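Local coordinates for protein enoyl-CoA hydratase (Bacillus halodurans, PDB 3LKE) that probably catalyses the hydration of enoyl-CoA thioesters or a related reaction of acyl-CoA substrates, as a member of the crotonase family, at residues G110-G114 / G115-M119; N118-L121 / A122-R125; K170-T173 / S174-L178. One frame throughout, in Å; residues are numbered along the deposited sequence.

Interaction 1. Residues G110-G114 / G115-M119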
loop_
_atom_site.group_PDB
_atom_site.type_symbol
_atom_site.label_atom_id
_atom_site.label_comp_id
_atom_site.label_asym_id
_atom_site.label_seq_id
_atom_site.Cartn_x
_atom_site.Cartn_y
_atom_site.Cartn_z
ATOM N N GLY A 110 -13.946 22.669 10.559
ATOM C CA GLY A 110 -13.992 23.645 9.484
ATOM C C GLY A 110 -12.789 23.453 8.582
ATOM O O GLY A 110 -12.249 22.346 8.489
ATOM N N TYR A 111 -12.334 24.517 7.928
ATOM C CA TYR A 111 -11.284 24.308 6.924
ATOM C C TYR A 111 -9.956 23.893 7.547
ATOM O O TYR A 111 -9.652 24.217 8.694
ATOM C CB TYR A 111 -11.141 25.487 5.951
ATOM C CG TYR A 111 -10.771 26.816 6.560
ATOM C CD1 TYR A 111 -9.463 27.087 6.939
ATOM C CD2 TYR A 111 -11.724 27.817 6.717
ATOM C CE1 TYR A 111 -9.114 28.303 7.475
ATOM C CE2 TYR A 111 -11.380 29.043 7.254
ATOM C CZ TYR A 111 -10.071 29.279 7.634
ATOM O OH TYR A 111 -9.705 30.490 8.179
ATOM N N ALA A 112 -9.186 23.126 6.779
ATOM C CA ALA A 112 -7.894 22.627 7.223
ATOM C C ALA A 112 -6.980 22.680 6.017
ATOM O O ALA A 112 -7.124 21.883 5.076
ATOM C CB ALA A 112 -8.011 21.195 7.738
ATOM N N TYR A 113 -6.071 23.649 6.031
ATOM C CA TYR A 113 -5.182 23.893 4.897
ATOM C C TYR A 113 -3.779 23.402 5.173
ATOM O O TYR A 113 -3.249 23.562 6.286
ATOM C CB TYR A 113 -5.081 25.392 4.607
ATOM C CG TYR A 113 -6.383 26.063 4.248
ATOM C CD1 TYR A 113 -7.418 25.353 3.661
ATOM C CD2 TYR A 113 -6.559 27.419 4.471
ATOM C CE1 TYR A 113 -8.603 25.968 3.323
ATOM C CE2 TYR A 113 -7.739 28.045 4.143
ATOM C CZ TYR A 113 -8.754 27.318 3.562
ATOM O OH TYR A 113 -9.929 27.948 3.233
ATOM N N GLY A 114 -3.151 22.869 4.128
ATOM C CA GLY A 114 -1.784 22.409 4.211
ATOM C C GLY A 114 -1.522 21.621 5.481
ATOM O O GLY A 114 -2.285 20.715 5.844
ATOM N N GLY A 115 -0.435 21.964 6.157
ATOM C CA GLY A 115 -0.030 21.252 7.347
ATOM C C GLY A 115 -1.071 21.322 8.455
ATOM O O GLY A 115 -1.047 20.515 9.378
ATOM N N GLY A 116 -1.970 22.304 8.377
ATOM C CA GLY A 116 -3.089 22.375 9.310
ATOM C C GLY A 116 -3.933 21.111 9.265
ATOM O O GLY A 116 -4.537 20.687 10.270
ATOM N N PHE A 117 -3.993 20.500 8.086
ATOM C CA PHE A 117 -4.625 19.200 7.961
ATOM C C PHE A 117 -3.590 18.087 8.062
ATOM O O PHE A 117 -3.796 17.102 8.765
ATOM C CB PHE A 117 -5.375 19.062 6.633
ATOM C CG PHE A 117 -5.971 17.698 6.431
ATOM C CD1 PHE A 117 -6.902 17.206 7.328
ATOM C CD2 PHE A 117 -5.571 16.895 5.381
ATOM C CE1 PHE A 117 -7.462 15.955 7.164
ATOM C CE2 PHE A 117 -6.125 15.634 5.205
ATOM C CZ PHE A 117 -7.067 15.161 6.104
ATOM N N ASN A 118 -2.463 18.258 7.371
ATOM C CA ASN A 118 -1.530 17.140 7.195
ATOM C C ASN A 118 -0.961 16.563 8.485
ATOM O O ASN A 118 -0.751 15.348 8.573
ATOM C CB ASN A 118 -0.413 17.521 6.219
ATOM C CG ASN A 118 -0.956 17.869 4.852
ATOM O OD1 ASN A 118 -1.991 17.352 4.456
ATOM N ND2 ASN A 118 -0.256 18.732 4.113
ATOM N N MET A 119 -0.724 17.418 9.480
ATOM C CA MET A 119 -0.303 16.933 10.807
ATOM C C MET A 119 -1.272 15.874 11.343
ATOM O O MET A 119 -0.856 14.887 11.957
ATOM C CB MET A 119 -0.121 18.083 11.811
ATOM C CG MET A 119 1.202 18.839 11.630
ATOM S SD MET A 119 1.696 19.855 13.057
ATOM C CE MET A 119 0.486 19.252 14.291
#

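Interaction 2. Residues N118-L121 / A122-R125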
loop_
_atom_site.group_PDB
_atom_site.type_symbol
_atom_site.label_atom_id
_atom_site.label_comp_id
_atom_site.label_asym_id
_atom_site.label_seq_id
_atom_site.Cartn_x
_atom_site.Cartn_y
_atom_site.Cartn_z
ATOM N N ASN A 118 -2.463 18.258 7.371
ATOM C CA ASN A 118 -1.530 17.140 7.195
ATOM C C ASN A 118 -0.961 16.563 8.485
ATOM O O ASN A 118 -0.751 15.348 8.573
ATOM C CB ASN A 118 -0.413 17.521 6.219
ATOM C CG ASN A 118 -0.956 17.869 4.852
ATOM O OD1 ASN A 118 -1.991 17.352 4.456
ATOM N ND2 ASN A 118 -0.256 18.732 4.113
ATOM N N MET A 119 -0.724 17.418 9.480
ATOM C CA MET A 119 -0.303 16.933 10.807
ATOM C C MET A 119 -1.272 15.874 11.343
ATOM O O MET A 119 -0.856 14.887 11.957
ATOM C CB MET A 119 -0.121 18.083 11.811
ATOM C CG MET A 119 1.202 18.839 11.630
ATOM S SD MET A 119 1.696 19.855 13.057
ATOM C CE MET A 119 0.486 19.252 14.291
ATOM N N MET A 120 -2.560 16.058 11.077
ATOM C CA MET A 120 -3.562 15.147 11.620
ATOM C C MET A 120 -3.584 13.796 10.902
ATOM O O MET A 120 -4.244 12.867 11.354
ATOM C CB MET A 120 -4.958 15.782 11.637
ATOM C CG MET A 120 -5.049 17.075 12.480
ATOM S SD MET A 120 -4.589 16.874 14.230
ATOM C CE MET A 120 -3.024 17.702 14.277
ATOM N N LEU A 121 -2.863 13.686 9.781
ATOM C CA LEU A 121 -2.777 12.407 9.085
ATOM C C LEU A 121 -2.035 11.361 9.911
ATOM O O LEU A 121 -2.116 10.161 9.620
ATOM C CB LEU A 121 -2.131 12.587 7.710
ATOM C CG LEU A 121 -2.956 13.422 6.738
ATOM C CD1 LEU A 121 -2.163 13.648 5.441
ATOM C CD2 LEU A 121 -4.274 12.718 6.436
ATOM N N ALA A 122 -1.344 11.812 10.961
ATOM C CA ALA A 122 -0.697 10.900 11.894
ATOM C C ALA A 122 -1.679 10.203 12.837
ATOM O O ALA A 122 -1.313 9.241 13.510
ATOM C CB ALA A 122 0.350 11.622 12.694
ATOM N N CYS A 123 -2.915 10.694 12.892
ATOM C CA CYS A 123 -3.899 10.152 13.836
ATOM C C CYS A 123 -4.465 8.829 13.340
ATOM O O CYS A 123 -4.435 8.530 12.140
ATOM C CB CYS A 123 -5.065 11.122 14.048
ATOM S SG CYS A 123 -4.628 12.634 14.911
ATOM N N ASP A 124 -4.985 8.045 14.279
ATOM C CA ASP A 124 -5.605 6.759 13.963
ATOM C C ASP A 124 -6.896 6.912 13.174
ATOM O O ASP A 124 -7.245 6.061 12.382
ATOM C CB ASP A 124 -5.917 5.992 15.235
ATOM C CG ASP A 124 -4.679 5.568 15.981
ATOM O OD1 ASP A 124 -3.638 5.278 15.335
ATOM O OD2 ASP A 124 -4.754 5.500 17.219
ATOM N N ARG A 125 -7.619 8.002 13.417
ATOM C CA ARG A 125 -8.855 8.235 12.693
ATOM C C ARG A 125 -9.057 9.738 12.583
ATOM O O ARG A 125 -8.727 10.476 13.497
ATOM C CB ARG A 125 -10.046 7.567 13.411
ATOM C CG ARG A 125 -11.334 7.541 12.600
ATOM C CD ARG A 125 -12.379 6.599 13.231
ATOM N NE ARG A 125 -13.501 6.325 12.334
ATOM C CZ ARG A 125 -13.495 5.426 11.363
ATOM N NH1 ARG A 125 -12.387 4.727 11.109
ATOM N NH2 ARG A 125 -14.582 5.246 10.616
HETATM O O HOH W 1 -2.261 7.501 10.512
#

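Interaction 3. Residues K170-T173 / S174-L178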
loop_
_atom_site.group_PDB
_atom_site.type_symbol
_atom_site.label_atom_id
_atom_site.label_comp_id
_atom_site.label_asym_id
_atom_site.label_seq_id
_atom_site.Cartn_x
_atom_site.Cartn_y
_atom_site.Cartn_z
ATOM N N LYS A 170 -6.454 22.338 -5.668
ATOM C CA LYS A 170 -7.797 22.881 -5.535
ATOM C C LYS A 170 -8.333 22.701 -4.123
ATOM O O LYS A 170 -8.019 21.720 -3.457
ATOM C CB LYS A 170 -8.744 22.203 -6.524
ATOM C CG LYS A 170 -8.374 22.421 -7.980
ATOM C CD LYS A 170 -9.459 21.926 -8.922
ATOM C CE LYS A 170 -9.621 20.412 -8.862
ATOM N NZ LYS A 170 -10.281 19.964 -7.604
ATOM N N LEU A 171 -9.137 23.655 -3.667
ATOM C CA LEU A 171 -9.911 23.446 -2.451
ATOM C C LEU A 171 -10.815 22.245 -2.698
ATOM O O LEU A 171 -11.547 22.214 -3.686
ATOM C CB LEU A 171 -10.760 24.676 -2.133
ATOM C CG LEU A 171 -10.181 25.689 -1.148
ATOM C CD1 LEU A 171 -10.872 27.043 -1.313
ATOM C CD2 LEU A 171 -10.299 25.178 0.290
ATOM N N PHE A 172 -10.749 21.238 -1.836
ATOM C CA PHE A 172 -11.590 20.071 -2.042
ATOM C C PHE A 172 -12.467 19.757 -0.835
ATOM O O PHE A 172 -12.176 20.166 0.281
ATOM C CB PHE A 172 -10.793 18.842 -2.527
ATOM C CG PHE A 172 -9.699 18.383 -1.589
ATOM C CD1 PHE A 172 -8.427 18.931 -1.662
ATOM C CD2 PHE A 172 -9.928 17.352 -0.681
ATOM C CE1 PHE A 172 -7.413 18.496 -0.819
ATOM C CE2 PHE A 172 -8.916 16.903 0.161
ATOM C CZ PHE A 172 -7.651 17.478 0.086
ATOM N N THR A 173 -13.543 19.024 -1.085
ATOM C CA THR A 173 -14.590 18.834 -0.101
ATOM C C THR A 173 -14.299 17.667 0.822
ATOM O O THR A 173 -13.440 16.827 0.543
ATOM C CB THR A 173 -15.928 18.518 -0.787
ATOM O OG1 THR A 173 -15.797 17.297 -1.520
ATOM C CG2 THR A 173 -16.323 19.637 -1.730
ATOM N N SER A 174 -15.058 17.606 1.906
ATOM C CA SER A 174 -15.026 16.464 2.800
ATOM C C SER A 174 -15.357 15.179 2.037
ATOM O O SER A 174 -14.780 14.127 2.298
ATOM C CB SER A 174 -16.015 16.677 3.951
ATOM O OG SER A 174 -17.312 16.957 3.448
ATOM N N GLU A 175 -16.296 15.261 1.101
ATOM C CA GLU A 175 -16.655 14.082 0.316
ATOM C C GLU A 175 -15.434 13.562 -0.436
ATOM O O GLU A 175 -15.184 12.352 -0.473
ATOM C CB GLU A 175 -17.788 14.389 -0.666
ATOM C CG GLU A 175 -19.175 14.107 -0.107
ATOM C CD GLU A 175 -19.387 12.634 0.219
ATOM O OE1 GLU A 175 -19.036 11.777 -0.621
ATOM O OE2 GLU A 175 -19.913 12.331 1.313
ATOM N N GLU A 176 -14.678 14.480 -1.033
ATOM C CA GLU A 176 -13.471 14.104 -1.777
ATOM C C GLU A 176 -12.408 13.562 -0.827
ATOM O O GLU A 176 -11.733 12.572 -1.137
ATOM C CB GLU A 176 -12.923 15.285 -2.591
ATOM C CG GLU A 176 -11.629 14.981 -3.379
ATOM C CD GLU A 176 -11.825 14.010 -4.540
ATOM O OE1 GLU A 176 -12.961 13.523 -4.751
ATOM O OE2 GLU A 176 -10.827 13.732 -5.252
ATOM N N ALA A 177 -12.263 14.202 0.331
ATOM C CA ALA A 177 -11.285 13.744 1.316
ATOM C C ALA A 177 -11.628 12.331 1.777
ATOM O O ALA A 177 -10.747 11.486 1.954
ATOM C CB ALA A 177 -11.199 14.717 2.505
ATOM N N LEU A 178 -12.922 12.071 1.955
ATOM C CA LEU A 178 -13.395 10.735 2.308
ATOM C C LEU A 178 -13.087 9.698 1.220
ATOM O O LEU A 178 -12.598 8.605 1.512
ATOM C CB LEU A 178 -14.901 10.774 2.575
ATOM C CG LEU A 178 -15.556 9.465 3.005
ATOM C CD1 LEU A 178 -14.995 9.027 4.348
ATOM C CD2 LEU A 178 -17.075 9.638 3.075
#

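Interaction 1. Residues G110-G114 / G115-M119
Gly115 opens a short helix directly after Gly114, whose positive phi (44°) marks it as a place for glycine. A CB on Gly114 would also be nearly eclipsed with Gly115 N. At Gly116 the N-H turns back to the carbonyl of Tyr113, N to O 2.8 Å, in a weak, bent bond that tightens the turn. Glycine suits this position too, since a CB here would press on that same carbonyl oxygen. Such a glycine-rich turn between a short strand and a helix belongs to the crotonase fold, where a backbone N-H at the helix start commonly lines the oxyanion hole for the thioester carbonyl; Gly115 N is probably the counterpart here. Next comes Phe117, whose N lies 2.8 Å from Gly114 O and approaches well above the carbonyl plane. Its CB rests on the methyl of Ala112, CB to CB 3.6 Å, a closeness that the small alanine permits. With CG anti to the backbone N (chi1 176°), the ring is carried off toward Phe134, which it meets edge-to-face. Asn118 N takes a lone pair of Gly114 O in the carbonyl plane, 2.9 Å away, so two amides grip this one oxygen. The Asn118 side chain folds back beside the Gly114 peptide, ND2 to C 3.4 Å, without bonding to it; ND2 gives its hydrogen bond to Glu136 OE1. Replacing the asparagine with alanine removes ND2, which would probably leave Glu136 OE1 without this donor and open a gap beside the Gly114 peptide.

Interaction 2. Residues N118-L121 / A122-R125
Met120 and Cys123 turn their sulfur atoms to one another across a single turn, SD to SG 4.3 Å, in apolar contact. Both side chains start anti to their own carbonyl carbons (chi1 -60° and -68°), which sends them to the side of the turn where Ala106 of strand 103-108 packs against each. The turn brings Cys123 CB to 3.3 Å from Met120 O, and the short cysteine side chain lets SG fit beside Met120 SD and Ala106. Leu121 leaves in another direction, toward Phe152 and Ile156 of helix 149-157, while the methyl of Ala122 sits 3.6 Å from Met119 O and also meets Phe152; a small residue fits between that carbonyl and the helix. Underneath, the backbone winds as a 3-10 segment: Ala122 N bonds to Met119 O at 3.3 Å and Cys123 N to Met120 O at 3.0 Å. Past the turn, a water donates to Leu121 O at 2.8 Å and to Cys123 O at 2.9 Å, and Arg126 NH1 also bonds to Cys123 O. The side chains of Met120, Leu121, Ala122 and Cys123 therefore contribute dispersion and shape, while backbone amides, one water and an arginine satisfy polar carbonyls that would be costly to bury bare.

Interaction 3. Residues K170-T173 / S174-L178
Thr173 is the N-cap of helix 174-180: its hydroxyl makes the capping bond, and its carbonyl takes the first helical one. The hydroxyl OG1 accepts from Glu176 N at 3.1 Å, with an N-H...O angle of 159°. A threonine suits this place because its hydroxyl sits one bond beyond CB, close enough to reach forward to an amide of the first turn. Its first torsion sets OG1 between the backbone N and the carbonyl carbon (chi1 62°), facing the amide it has to meet. The carbonyl of Thr173 serves the following amide: Ala177 N lies 2.9 Å from Thr173 O and begins the regular helical bonding.

Apolar contacts come from Phe172. Its ring presents its edge to the methyl of Ala177, CE2 to CB 3.9 Å, so a small residue lets the aromatic lie close against the helix. The aliphatic part of Glu176 packs against the same side chain, CG to Phe172 CD2 4.0 Å. The Glu176 chain then bends at chi2, and its carboxylate plane stands 81° from that of the ring, almost perpendicular.

Charged and polar ends look elsewhere. The carboxylate of Glu176 makes a salt bridge with Arg179, one turn further along the helix, and that of Glu175 reaches Arg130, whose backbone O also takes the hydroxyl of Ser174. Acidic groups in the first turn probably interact favourably with the positive end of the helix dipole. Together these features make a threonine N-cap at a strand-to-helix junction, by which the short, weakly bonded strand 172-173, outermost in the small sheet within this chain, passes into helix 174-180 of the crotonase fold.

How the interactions relate
Interactions 1 and 2 run on from each other: they share Asn118 and Met119, and their centres lie 10 Å apart as the glycine-rich helix start gives way to the 3-10 exit. Interaction 3 comes later in the chain yet returns beside interaction 1, where Tyr113 CE1 meets Leu171 CD2 at 3.6 Å. Strands 111-113 and 172-173 flank strand 133-135 in the small sheet, and Phe134 of that middle strand touches both Phe117 and Ala177. Interactions 2 and 3 do not touch, nearest atoms about 7 Å apart, but Leu182 packs on both Leu121 and Phe172. Of the three, interaction 1 probably lies at the active site, by family resemblance.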